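Local structure of thiamine-phosphate synthase (Pyrococcus furiosus, 1XI3) at residues 97-100 and 101-105. The protein probably condenses a thiazole phosphate with a pyrimidine pyrophosphate to make thiamine phosphate, using magnesium as cofactor. Sequence-based numbering, arbitrary orientation.
Sequences MPIE and VAKEI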
loop_
_atom_site.group_PDB
_atom_site.type_symbol
_atom_site.label_atom_id
_atom_site.label_comp_id
_atom_site.label_asym_id
_atom_site.label_seq_id
_atom_site.Cartn_x
_atom_site.Cartn_y
_atom_site.Cartn_z
ATOM N N MET A 97 -7.385 -5.247 1.467
ATOM C CA MET A 97 -7.668 -5.199 2.889
ATOM C C MET A 97 -9.115 -5.494 3.183
ATOM O O MET A 97 -9.988 -5.004 2.505
ATOM C CB MET A 97 -7.354 -3.794 3.424
ATOM C CG MET A 97 -7.301 -3.758 4.912
ATOM S SD MET A 97 -6.584 -2.240 5.502
ATOM C CE MET A 97 -4.828 -2.499 5.106
ATOM N N PRO A 98 -9.387 -6.337 4.193
ATOM C CA PRO A 98 -10.799 -6.572 4.569
ATOM C C PRO A 98 -11.500 -5.271 4.947
ATOM O O PRO A 98 -10.884 -4.381 5.530
ATOM C CB PRO A 98 -10.684 -7.481 5.786
ATOM C CG PRO A 98 -9.385 -8.186 5.584
ATOM C CD PRO A 98 -8.459 -7.170 4.971
ATOM N N ILE A 99 -12.772 -5.188 4.589
ATOM C CA ILE A 99 -13.548 -4.003 4.797
ATOM C C ILE A 99 -13.473 -3.542 6.227
ATOM O O ILE A 99 -13.237 -2.364 6.500
ATOM C CB ILE A 99 -15.007 -4.184 4.345
ATOM C CG1 ILE A 99 -15.058 -4.397 2.840
ATOM C CG2 ILE A 99 -15.851 -2.951 4.751
ATOM C CD1 ILE A 99 -16.397 -4.845 2.349
ATOM N N GLU A 100 -13.649 -4.466 7.163
ATOM C CA GLU A 100 -13.710 -4.063 8.565
ATOM C C GLU A 100 -12.376 -3.474 9.052
ATOM O O GLU A 100 -12.341 -2.592 9.885
ATOM C CB GLU A 100 -14.159 -5.249 9.441
ATOM C CG GLU A 100 -13.142 -6.386 9.570
ATOM C CD GLU A 100 -13.202 -7.443 8.463
ATOM O OE1 GLU A 100 -13.848 -7.245 7.367
ATOM O OE2 GLU A 100 -12.565 -8.501 8.714
ATOM N N VAL A 101 -11.281 -3.973 8.496
ATOM C CA VAL A 101 -9.963 -3.531 8.873
ATOM C C VAL A 101 -9.707 -2.161 8.280
ATOM O O VAL A 101 -9.144 -1.277 8.931
ATOM C CB VAL A 101 -8.886 -4.577 8.380
ATOM C CG1 VAL A 101 -7.474 -4.076 8.657
ATOM C CG2 VAL A 101 -9.128 -5.905 9.050
ATOM N N ALA A 102 -10.068 -1.998 7.015
ATOM C CA ALA A 102 -9.952 -0.673 6.368
ATOM C C ALA A 102 -10.712 0.406 7.142
ATOM O O ALA A 102 -10.208 1.523 7.326
ATOM C CB ALA A 102 -10.477 -0.751 4.964
ATOM N N LYS A 103 -11.919 0.071 7.582
ATOM C CA LYS A 103 -12.749 1.014 8.338
ATOM C C LYS A 103 -12.099 1.376 9.662
ATOM O O LYS A 103 -12.211 2.508 10.134
ATOM C CB LYS A 103 -14.143 0.424 8.579
ATOM C CG LYS A 103 -14.996 0.319 7.315
ATOM C CD LYS A 103 -16.484 0.026 7.575
ATOM C CE LYS A 103 -17.253 1.223 8.172
ATOM N NZ LYS A 103 -16.852 2.610 7.637
ATOM N N GLU A 104 -11.416 0.416 10.270
ATOM C CA GLU A 104 -10.723 0.659 11.517
ATOM C C GLU A 104 -9.548 1.629 11.361
ATOM O O GLU A 104 -9.368 2.553 12.174
ATOM C CB GLU A 104 -10.236 -0.677 12.112
ATOM C CG GLU A 104 -9.607 -0.562 13.488
ATOM C CD GLU A 104 -10.657 -0.251 14.562
ATOM O OE1 GLU A 104 -11.706 -0.942 14.587
ATOM O OE2 GLU A 104 -10.445 0.678 15.367
ATOM N N ILE A 105 -8.730 1.437 10.329
ATOM C CA ILE A 105 -7.551 2.257 10.145
ATOM C C ILE A 105 -7.825 3.581 9.416
ATOM O O ILE A 105 -7.020 4.513 9.499
ATOM C CB ILE A 105 -6.385 1.488 9.459
ATOM C CG1 ILE A 105 -6.725 1.047 8.036
ATOM C CG2 ILE A 105 -6.031 0.275 10.279
ATOM C CD1 ILE A 105 -5.511 0.640 7.257
#
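The first turn of helix 99-105, the short helix of a beta-alpha-beta unit in a TIM barrel, starts at Pro98, the N-cap residue, whose carbonyl takes the first helical bond from Ala102, 2.9 Å from Ala102 N to Pro98 O. Val101 N also leans on the same oxygen, but weakly. The next helical bonds run from Lys103 N to Ile99 O and from Glu104 N to Glu100 O. Met97, just ahead of the helix, folds back over this turn; it follows Asp96, a predicted magnesium ligand, so the turn borders the probable metal site. In the conformer described here, one of two modelled, its CG stands anti to the backbone N (chi1 -166°), and the chain runs out extended until it bends at the sulfur. There SD meets Ile105 CD1 tip to tip at 3.5 Å, while the thioether crosses Val101 at about a right angle, SD lying 3.8 Å from CG1. The other valine branch, CG2, packs alongside the proline ring, 3.9 Å from Pro98 CB. With Val101 cut back to alanine, CG1 and CG2 go, and the Met97 sulfur and the Pro98 ring are likely to lose the methyls that lie against them. Ile99 packs against strand 110-115 and helix 118-127, while Met97, Pro98, Val101 and Ile105 meet Ala84, Arg53, Tyr56 and Asp80 of the second subunit, respectively, which places this helix between its own barrel and the dimer partner.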